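Local coordinates for periplasmic binding protein/LacI transcriptional regulator (Clostridium phytofermentans, PDB 3BRS), which probably binds a sugar outside the membrane in the cleft between its two alpha/beta domains and presents it for uptake, at residues I11-D16 and E46-Y51; I134-F139 and V195-Y200; S138-S143 and Y169-Y174. All blocks are in the same frame, centred on the assembly; numbering follows the deposited sequence.

Contact 1: I11-D16 and E46-Y51; sequences IPKVLD and EKEEDY
Val14 meets the backbone of the 46-51 loop through one methyl: CG1 lies 3.3 Å from Lys47 C and is also pressed against Glu48 N. Its chi1 of -71° sets CG1 anti to the carbonyl carbon, which aims this branch at the Lys47-Glu48 peptide. The side chain of Glu48 crosses that of Val14 at about a right angle, and its CG is wedged between two residues, 3.7 Å from Val14 CG1 and 3.7 Å from Lys13 CB. This is the dense part of the contact, and its direct touches are van der Waals ones.

The polar groups are joined by water. Lys13 and Glu48 are both extended beyond CG, yet Lys13 NZ stops 4.7 Å from Glu48 OE1, too far for a direct ion pair. One water fills the gap, accepting from Lys13 NZ and donating to Glu48 OE1; a second donates to Lys13 O and, weakly, to Glu48 O. The carboxylate of Glu48 has further partners, Ser172 OG at OE1 and Trp22 NE1 at OE2, which should fix its rotation. On the loose side, the side chains of exposed Glu46 and Lys47 leave the contact, and their small share in it comes from the backbone, such as Glu46 O near Val14 CG1.

The 46-51 loop is shaped by a type I turn closed by Asp50 N to Lys47 O at 3.1 Å, and Asp50 is the N-cap of helix 51-63. Two loops, each leading from the C-terminal end of a parallel strand into a helix, thus pack side by side, as in the cleft-facing edge of a periplasmic binding protein domain.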
loop_
_atom_site.group_PDB
_atom_site.type_symbol
_atom_site.label_atom_id
_atom_site.label_comp_id
_atom_site.label_asym_id
_atom_site.label_seq_id
_atom_site.Cartn_x
_atom_site.Cartn_y
_atom_site.Cartn_z
ATOM N N ILE A 11 -8.426 8.346 -8.104
ATOM C CA ILE A 11 -8.587 6.961 -8.585
ATOM C C ILE A 11 -7.780 6.091 -7.711
ATOM O O ILE A 11 -6.616 5.870 -7.998
ATOM C CB ILE A 11 -8.190 6.746 -10.063
ATOM C CG1 ILE A 11 -8.843 7.810 -10.971
ATOM C CG2 ILE A 11 -8.405 5.283 -10.526
ATOM C CD1 ILE A 11 -8.422 7.678 -12.489
ATOM N N PRO A 12 -8.343 5.682 -6.572
ATOM C CA PRO A 12 -7.589 4.745 -5.701
ATOM C C PRO A 12 -7.454 3.349 -6.354
ATOM O O PRO A 12 -7.915 3.143 -7.472
ATOM C CB PRO A 12 -8.402 4.681 -4.431
ATOM C CG PRO A 12 -9.522 5.761 -4.556
ATOM C CD PRO A 12 -9.668 6.014 -6.039
ATOM N N LYS A 13 -6.739 2.413 -5.729
ATOM C CA LYS A 13 -6.631 1.068 -6.293
ATOM C C LYS A 13 -7.939 0.345 -6.069
ATOM O O LYS A 13 -8.307 -0.478 -6.933
ATOM C CB LYS A 13 -5.564 0.271 -5.572
ATOM C CG LYS A 13 -4.128 0.799 -5.849
ATOM C CD LYS A 13 -3.195 -0.185 -5.182
ATOM C CE LYS A 13 -1.731 0.101 -5.468
ATOM N NZ LYS A 13 -0.916 -0.495 -4.334
ATOM N N VAL A 14 -8.585 0.619 -4.908
ATOM C CA VAL A 14 -9.971 0.235 -4.577
ATOM C C VAL A 14 -10.635 1.260 -3.652
ATOM O O VAL A 14 -9.956 1.957 -2.909
ATOM C CB VAL A 14 -10.134 -1.099 -3.693
ATOM C CG1 VAL A 14 -9.797 -2.385 -4.440
ATOM C CG2 VAL A 14 -9.333 -0.960 -2.434
ATOM N N LEU A 15 -11.964 1.244 -3.630
ATOM C CA LEU A 15 -12.747 1.912 -2.588
ATOM C C LEU A 15 -13.403 0.837 -1.732
ATOM O O LEU A 15 -14.558 0.570 -1.908
ATOM C CB LEU A 15 -13.832 2.807 -3.228
ATOM C CG LEU A 15 -13.365 4.143 -3.837
ATOM C CD1 LEU A 15 -14.095 4.379 -5.118
ATOM C CD2 LEU A 15 -13.581 5.284 -2.836
ATOM N N ASP A 16 -12.658 0.206 -0.833
ATOM C CA ASP A 16 -13.126 -0.980 -0.145
ATOM C C ASP A 16 -13.835 -0.508 1.102
ATOM O O ASP A 16 -15.038 -0.691 1.216
ATOM C CB ASP A 16 -11.961 -1.937 0.199
ATOM C CG ASP A 16 -12.416 -3.212 0.966
ATOM O OD1 ASP A 16 -11.696 -4.246 0.980
ATOM O OD2 ASP A 16 -13.498 -3.175 1.567
ATOM N N GLU A 46 -13.233 -2.706 -8.360
ATOM C CA GLU A 46 -13.709 -3.413 -7.196
ATOM C C GLU A 46 -12.650 -4.185 -6.518
ATOM O O GLU A 46 -12.782 -4.496 -5.368
ATOM C CB GLU A 46 -14.984 -4.238 -7.473
ATOM C CG GLU A 46 -16.172 -3.342 -7.837
ATOM C CD GLU A 46 -17.390 -4.154 -8.166
ATOM O OE1 GLU A 46 -17.253 -5.129 -8.954
ATOM O OE2 GLU A 46 -18.477 -3.828 -7.641
ATOM N N LYS A 47 -11.549 -4.418 -7.210
ATOM C CA LYS A 47 -10.409 -5.164 -6.659
ATOM C C LYS A 47 -9.143 -4.435 -6.933
ATOM O O LYS A 47 -8.928 -4.056 -8.077
ATOM C CB LYS A 47 -10.317 -6.473 -7.432
ATOM C CG LYS A 47 -11.567 -7.311 -7.253
ATOM C CD LYS A 47 -11.223 -8.667 -6.950
ATOM C CE LYS A 47 -11.436 -9.497 -8.128
ATOM N NZ LYS A 47 -12.829 -10.037 -7.958
ATOM N N GLU A 48 -8.210 -4.440 -5.975
ATOM C CA GLU A 48 -6.852 -3.835 -6.109
ATOM C C GLU A 48 -6.029 -4.194 -7.318
ATOM O O GLU A 48 -5.170 -3.376 -7.835
ATOM C CB GLU A 48 -6.025 -4.075 -4.864
ATOM C CG GLU A 48 -6.158 -2.941 -3.879
ATOM C CD GLU A 48 -5.217 -3.049 -2.666
ATOM O OE1 GLU A 48 -4.102 -3.592 -2.802
ATOM O OE2 GLU A 48 -5.554 -2.514 -1.565
ATOM N N GLU A 49 -6.171 -5.439 -7.725
ATOM C CA GLU A 49 -5.299 -5.944 -8.785
ATOM C C GLU A 49 -5.894 -5.774 -10.146
ATOM O O GLU A 49 -5.270 -6.138 -11.151
ATOM C CB GLU A 49 -4.927 -7.425 -8.576
ATOM C CG GLU A 49 -6.037 -8.421 -8.886
ATOM C CD GLU A 49 -6.952 -8.695 -7.705
ATOM O OE1 GLU A 49 -7.414 -9.865 -7.630
ATOM O OE2 GLU A 49 -7.190 -7.792 -6.841
ATOM N N ASP A 50 -7.118 -5.249 -10.236
ATOM C CA ASP A 50 -7.755 -5.175 -11.547
ATOM C C ASP A 50 -7.219 -3.980 -12.354
ATOM O O ASP A 50 -7.894 -3.008 -12.671
ATOM C CB ASP A 50 -9.271 -5.149 -11.342
ATOM C CG ASP A 50 -10.015 -5.494 -12.578
ATOM O OD1 ASP A 50 -9.409 -5.692 -13.657
ATOM O OD2 ASP A 50 -11.267 -5.584 -12.494
ATOM N N TYR A 51 -5.975 -4.020 -12.738
ATOM C CA TYR A 51 -5.446 -2.845 -13.491
ATOM C C TYR A 51 -6.178 -2.584 -14.835
ATOM O O TYR A 51 -6.108 -1.457 -15.353
ATOM C CB TYR A 51 -3.859 -2.883 -13.656
ATOM C CG TYR A 51 -3.380 -3.826 -14.751
ATOM C CD1 TYR A 51 -3.448 -3.439 -16.114
ATOM C CD2 TYR A 51 -2.950 -5.108 -14.448
ATOM C CE1 TYR A 51 -3.059 -4.293 -17.188
ATOM C CE2 TYR A 51 -2.589 -6.003 -15.535
ATOM C CZ TYR A 51 -2.646 -5.550 -16.872
ATOM O OH TYR A 51 -2.266 -6.309 -17.940
HETATM O O HOH W 1 -1.940 -3.090 -4.721
HETATM O O HOH W 2 -7.024 -1.206 -8.961
#

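Contact 2: I134-F139 and V195-Y200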
loop_
_atom_site.group_PDB
_atom_site.type_symbol
_atom_site.label_atom_id
_atom_site.label_comp_id
_atom_site.label_asym_id
_atom_site.label_seq_id
_atom_site.Cartn_x
_atom_site.Cartn_y
_atom_site.Cartn_z
ATOM N N ILE A 134 10.764 -18.030 8.275
ATOM C CA ILE A 134 9.948 -16.838 8.094
ATOM C C ILE A 134 9.000 -17.107 6.973
ATOM O O ILE A 134 9.432 -17.570 5.890
ATOM C CB ILE A 134 10.846 -15.515 7.736
ATOM C CG1 ILE A 134 11.705 -15.061 8.927
ATOM C CG2 ILE A 134 9.985 -14.336 7.227
ATOM C CD1 ILE A 134 12.970 -14.320 8.441
ATOM N N GLY A 135 7.707 -16.817 7.165
ATOM C CA GLY A 135 6.842 -16.889 5.978
ATOM C C GLY A 135 6.322 -15.515 5.671
ATOM O O GLY A 135 6.005 -14.724 6.583
ATOM N N VAL A 136 6.197 -15.221 4.380
ATOM C CA VAL A 136 5.625 -13.928 3.981
ATOM C C VAL A 136 4.321 -14.001 3.187
ATOM O O VAL A 136 4.186 -14.730 2.179
ATOM C CB VAL A 136 6.597 -13.138 3.110
ATOM C CG1 VAL A 136 6.169 -11.693 2.839
ATOM C CG2 VAL A 136 7.994 -13.164 3.713
ATOM N N ILE A 137 3.362 -13.213 3.627
ATOM C CA ILE A 137 2.151 -12.971 2.839
ATOM C C ILE A 137 2.227 -11.536 2.293
ATOM O O ILE A 137 2.138 -10.466 3.065
ATOM C CB ILE A 137 0.829 -13.140 3.618
ATOM C CG1 ILE A 137 0.712 -14.488 4.322
ATOM C CG2 ILE A 137 -0.390 -12.968 2.594
ATOM C CD1 ILE A 137 1.026 -15.740 3.343
ATOM N N SER A 138 2.387 -11.515 0.970
ATOM C CA SER A 138 2.299 -10.296 0.184
ATOM C C SER A 138 0.918 -10.160 -0.435
ATOM O O SER A 138 0.018 -11.010 -0.252
ATOM C CB SER A 138 3.387 -10.208 -0.859
ATOM O OG SER A 138 3.494 -8.845 -1.262
ATOM N N PHE A 139 0.745 -9.047 -1.124
ATOM C CA PHE A 139 -0.490 -8.685 -1.725
ATOM C C PHE A 139 -0.371 -8.734 -3.282
ATOM O O PHE A 139 -0.391 -9.835 -3.887
ATOM C CB PHE A 139 -1.029 -7.360 -1.166
ATOM C CG PHE A 139 -0.068 -6.166 -1.136
ATOM C CD1 PHE A 139 1.006 -6.125 -0.213
ATOM C CD2 PHE A 139 -0.359 -5.012 -1.846
ATOM C CE1 PHE A 139 1.900 -4.989 -0.103
ATOM C CE2 PHE A 139 0.469 -3.845 -1.755
ATOM C CZ PHE A 139 1.618 -3.810 -0.838
ATOM N N VAL A 195 5.120 -12.741 8.146
ATOM C CA VAL A 195 5.082 -11.284 7.776
ATOM C C VAL A 195 3.923 -10.975 6.846
ATOM O O VAL A 195 3.791 -11.593 5.785
ATOM C CB VAL A 195 6.409 -10.873 7.121
ATOM C CG1 VAL A 195 6.471 -9.382 6.907
ATOM C CG2 VAL A 195 7.560 -11.324 7.995
ATOM N N GLY A 196 3.058 -10.043 7.204
ATOM C CA GLY A 196 1.988 -9.584 6.256
ATOM C C GLY A 196 2.368 -8.195 5.792
ATOM O O GLY A 196 2.585 -7.285 6.610
ATOM N N LEU A 197 2.407 -7.973 4.466
ATOM C CA LEU A 197 2.954 -6.693 3.900
ATOM C C LEU A 197 1.871 -5.556 3.701
ATOM O O LEU A 197 2.129 -4.398 3.327
ATOM C CB LEU A 197 3.761 -6.998 2.598
ATOM C CG LEU A 197 5.145 -7.667 2.897
ATOM C CD1 LEU A 197 5.905 -7.745 1.501
ATOM C CD2 LEU A 197 5.855 -6.849 4.025
ATOM N N ASN A 198 0.637 -5.914 3.909
ATOM C CA ASN A 198 -0.418 -4.906 3.965
ATOM C C ASN A 198 -1.560 -5.342 4.871
ATOM O O ASN A 198 -1.511 -6.420 5.401
ATOM C CB ASN A 198 -0.868 -4.509 2.548
ATOM C CG ASN A 198 -1.877 -5.467 1.954
ATOM O OD1 ASN A 198 -1.874 -6.686 2.220
ATOM N ND2 ASN A 198 -2.747 -4.918 1.128
ATOM N N GLN A 199 -2.626 -4.584 5.015
ATOM C CA GLN A 199 -3.644 -5.015 5.987
ATOM C C GLN A 199 -4.360 -6.336 5.650
ATOM O O GLN A 199 -4.490 -7.203 6.514
ATOM C CB GLN A 199 -4.629 -3.893 6.201
ATOM C CG GLN A 199 -5.696 -4.102 7.215
ATOM C CD GLN A 199 -6.837 -3.113 6.980
ATOM O OE1 GLN A 199 -6.645 -2.047 6.358
ATOM N NE2 GLN A 199 -8.022 -3.455 7.457
ATOM N N TYR A 200 -4.822 -6.496 4.387
ATOM C CA TYR A 200 -5.392 -7.757 3.893
ATOM C C TYR A 200 -4.600 -8.957 4.242
ATOM O O TYR A 200 -5.161 -9.984 4.642
ATOM C CB TYR A 200 -5.585 -7.719 2.344
ATOM C CG TYR A 200 -6.529 -6.621 1.888
ATOM C CD1 TYR A 200 -6.042 -5.375 1.506
ATOM C CD2 TYR A 200 -7.886 -6.837 1.856
ATOM C CE1 TYR A 200 -6.895 -4.325 1.017
ATOM C CE2 TYR A 200 -8.776 -5.829 1.407
ATOM C CZ TYR A 200 -8.279 -4.580 0.942
ATOM O OH TYR A 200 -9.160 -3.595 0.505
#
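Val136 CG1 reaches toward Leu197 CG at 4.2 Å, and Ile134 CG2 meets Val195 CG2 at 3.9 Å; these apolar touches form the buried centre of two neighbouring parallel strands in the second alpha/beta domain of the periplasmic binding protein fold. Val136 and Val195 are bridge partners whose side chains share one face of the sheet. Ile137, paired with Gly196, turns to the other face, where helix 174-187 packs on it. The short segments run in nearly the same direction, consistent with parallel pairing.

Three backbone bonds join these two segments: Val195 N to Gly135 O and Ile137 N to Val195 O, each 2.7 Å, then Leu197 N to Ile137 O at 2.9 Å. A further bond of Gly135 with Val193 continues the ladder. The third bond is the most bent, with an N-H...O angle of 151°, where strand 191-196 has ended. Two CA-H...O contacts, from Val136 to Val195 O and from Gly196 to Ile137 O, supplement these bonds.

Beyond the strand ends the chemistry changes. The ring of Phe139 lies against the side chain of Asn198: ring and amide planes are 10° apart and stacked, and Asn198 CB makes a CH-pi contact over the same ring, 3.9 Å from its centroid. With chi1 near +50°, Phe139 CG sits between its own backbone N and carbonyl carbon, bringing the ring over the amide, while Leu197 CB approaches the ring edge in its plane. Asn198 is also the N-cap of helix 199-211; its side chain caps a backbone N at the helix start and OD1 bonds Ser201 OG, which probably helps to hold the amide against the ring. At the polar margin Leu197 O, which accepts from Arg149 NH1, lies 3.5 Å from Phe139 CE1.

Contact 3: S138-S143 and Y169-Y174; sequences SFVKNS and YCDSNY
Ser138 and Tyr169 form the last parallel bridge between strands 133-138 and 164-169, their CA atoms 4.6 Å apart. Past it the two chains stay joined by Cys170 N to Ser138 O and Asp171 N to Phe139 O, both 2.9 Å. Neither donor lies in its carbonyl plane: the first N is 40° out of it and the second 55°, and the second bond is bent, its N-H...O angle only 133°. Asp171 and Ser172 both take the left-handed backbone conformation. Asp171 CA also approaches Phe139 O, at 3.2 Å, in a CA-H...O contact.

These loops follow adjacent strands of a parallel alpha/beta sheet, and each ends at a helix N-cap: Ser143 for helix 144-157, Asn173 for helix 174-187. Ser143 N closes a type I turn on Val140 O, and Ser143 OG adds a second bond to the same oxygen.

Tyr169 is the side chain most covered by the other segment. Lys141 lies over one face of its ring, CD 3.9 Å from the centroid in a CH-pi contact, and stretches along the ring until NZ makes a weak bond to Tyr169 OH, whose stronger partner is Glu150. From the other side of the ring plane, obliquely, Ser138 CB comes within 3.5 Å of Tyr169 CD1. Asp171 OD1 is tied to Lys141 N through a water, while its OD2 forms a salt bridge with Lys176. Ser172 OG touches Phe139 CB at 3.2 Å and hydrogen-bonds to Glu48 of the facing domain.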
loop_
_atom_site.group_PDB
_atom_site.type_symbol
_atom_site.label_atom_id
_atom_site.label_comp_id
_atom_site.label_asym_id
_atom_site.label_seq_id
_atom_site.Cartn_x
_atom_site.Cartn_y
_atom_site.Cartn_z
ATOM N N SER A 138 2.387 -11.515 0.970
ATOM C CA SER A 138 2.299 -10.296 0.184
ATOM C C SER A 138 0.918 -10.160 -0.435
ATOM O O SER A 138 0.018 -11.010 -0.252
ATOM C CB SER A 138 3.387 -10.208 -0.859
ATOM O OG SER A 138 3.494 -8.845 -1.262
ATOM N N PHE A 139 0.745 -9.047 -1.124
ATOM C CA PHE A 139 -0.490 -8.685 -1.725
ATOM C C PHE A 139 -0.371 -8.734 -3.282
ATOM O O PHE A 139 -0.391 -9.835 -3.887
ATOM C CB PHE A 139 -1.029 -7.360 -1.166
ATOM C CG PHE A 139 -0.068 -6.166 -1.136
ATOM C CD1 PHE A 139 1.006 -6.125 -0.213
ATOM C CD2 PHE A 139 -0.359 -5.012 -1.846
ATOM C CE1 PHE A 139 1.900 -4.989 -0.103
ATOM C CE2 PHE A 139 0.469 -3.845 -1.755
ATOM C CZ PHE A 139 1.618 -3.810 -0.838
ATOM N N VAL A 140 -0.148 -7.590 -3.945
ATOM C CA VAL A 140 -0.273 -7.596 -5.453
ATOM C C VAL A 140 1.098 -7.450 -5.935
ATOM O O VAL A 140 1.650 -6.388 -5.813
ATOM C CB VAL A 140 -1.175 -6.466 -6.088
ATOM C CG1 VAL A 140 -1.151 -6.567 -7.712
ATOM C CG2 VAL A 140 -2.561 -6.673 -5.653
ATOM N N LYS A 141 1.667 -8.555 -6.427
ATOM C CA LYS A 141 3.093 -8.674 -6.722
ATOM C C LYS A 141 3.635 -7.557 -7.602
ATOM O O LYS A 141 4.810 -7.128 -7.479
ATOM C CB LYS A 141 3.378 -10.023 -7.451
ATOM C CG LYS A 141 4.866 -10.177 -7.801
ATOM C CD LYS A 141 5.268 -11.573 -8.044
ATOM C CE LYS A 141 6.746 -11.561 -8.271
ATOM N NZ LYS A 141 7.241 -12.809 -7.612
ATOM N N ASN A 142 2.789 -7.088 -8.505
ATOM C CA ASN A 142 3.257 -6.094 -9.445
ATOM C C ASN A 142 2.984 -4.699 -9.092
ATOM O O ASN A 142 3.301 -3.880 -9.898
ATOM C CB ASN A 142 2.565 -6.263 -10.744
ATOM C CG ASN A 142 3.403 -6.837 -11.706
ATOM O OD1 ASN A 142 3.982 -6.110 -12.543
ATOM N ND2 ASN A 142 3.561 -8.151 -11.612
ATOM N N SER A 143 2.435 -4.394 -7.903
ATOM C CA SER A 143 2.239 -3.016 -7.559
ATOM C C SER A 143 3.505 -2.586 -7.003
ATOM O O SER A 143 4.103 -3.357 -6.382
ATOM C CB SER A 143 1.230 -2.840 -6.437
ATOM O OG SER A 143 1.724 -3.508 -5.362
ATOM N N TYR A 169 1.423 -14.579 -2.495
ATOM C CA TYR A 169 0.777 -13.302 -2.935
ATOM C C TYR A 169 -0.725 -13.507 -2.878
ATOM O O TYR A 169 -1.256 -14.231 -3.706
ATOM C CB TYR A 169 1.279 -12.909 -4.389
ATOM C CG TYR A 169 2.834 -12.672 -4.398
ATOM C CD1 TYR A 169 3.388 -11.385 -4.162
ATOM C CD2 TYR A 169 3.722 -13.748 -4.581
ATOM C CE1 TYR A 169 4.781 -11.212 -4.151
ATOM C CE2 TYR A 169 5.110 -13.567 -4.561
ATOM C CZ TYR A 169 5.624 -12.266 -4.342
ATOM O OH TYR A 169 7.018 -12.042 -4.291
ATOM N N CYS A 170 -1.380 -12.883 -1.887
ATOM C CA CYS A 170 -2.805 -12.892 -1.678
ATOM C C CYS A 170 -3.582 -11.974 -2.525
ATOM O O CYS A 170 -4.868 -12.026 -2.485
ATOM C CB CYS A 170 -3.132 -12.561 -0.180
ATOM S SG CYS A 170 -3.109 -10.774 0.320
ATOM N N ASP A 171 -2.912 -11.125 -3.291
ATOM C CA ASP A 171 -3.585 -10.068 -4.141
ATOM C C ASP A 171 -4.569 -9.245 -3.350
ATOM O O ASP A 171 -5.579 -8.839 -3.882
ATOM C CB ASP A 171 -4.380 -10.696 -5.280
ATOM C CG ASP A 171 -3.474 -11.409 -6.297
ATOM O OD1 ASP A 171 -2.649 -10.662 -6.893
ATOM O OD2 ASP A 171 -3.584 -12.659 -6.496
ATOM N N SER A 172 -4.241 -8.872 -2.118
ATOM C CA SER A 172 -5.157 -8.011 -1.308
ATOM C C SER A 172 -6.515 -8.592 -1.171
ATOM O O SER A 172 -7.528 -7.913 -1.244
ATOM C CB SER A 172 -5.206 -6.563 -1.859
ATOM O OG SER A 172 -3.828 -6.071 -1.951
ATOM N N ASN A 173 -6.560 -9.877 -0.891
ATOM C CA ASN A 173 -7.841 -10.558 -0.711
ATOM C C ASN A 173 -7.763 -11.284 0.644
ATOM O O ASN A 173 -6.814 -12.098 0.868
ATOM C CB ASN A 173 -8.026 -11.557 -1.882
ATOM C CG ASN A 173 -9.289 -12.373 -1.724
ATOM O OD1 ASN A 173 -9.291 -13.384 -1.029
ATOM N ND2 ASN A 173 -10.386 -11.911 -2.339
ATOM N N TYR A 174 -8.644 -10.972 1.575
ATOM C CA TYR A 174 -8.525 -11.588 2.917
ATOM C C TYR A 174 -8.617 -13.185 2.903
ATOM O O TYR A 174 -7.889 -13.931 3.592
ATOM C CB TYR A 174 -9.603 -11.094 3.875
ATOM C CG TYR A 174 -9.616 -9.658 4.283
ATOM C CD1 TYR A 174 -8.675 -9.176 5.159
ATOM C CD2 TYR A 174 -10.646 -8.771 3.817
ATOM C CE1 TYR A 174 -8.714 -7.802 5.573
ATOM C CE2 TYR A 174 -10.678 -7.437 4.194
ATOM C CZ TYR A 174 -9.706 -6.962 5.086
ATOM O OH TYR A 174 -9.724 -5.648 5.422
HETATM O O HOH W 3 -0.116 -10.818 -7.376
#

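Overall arrangement
Contact 2 is buried at every touching residue and held chiefly by backbone hydrogen bonds between strands. Contact 3 begins on the other side of the same strand, sharing Ser138 and Phe139, but continues into loops and reaches the surface at Lys141. Contact 1, with exposed Glu46 and Lys47 at its margin, belongs to the other domain; its two loops meet through packing and bridging waters rather than direct hydrogen bonds. The domains touch where loops of contacts 1 and 3 and the start of helix 199-211 face each other: Glu48 OE1 lies 2.6 Å from Ser172 OG of contact 3, and Asp16 OD1 lies 2.7 Å from Tyr200 OH of contact 2, both probable hydrogen bonds across the cleft.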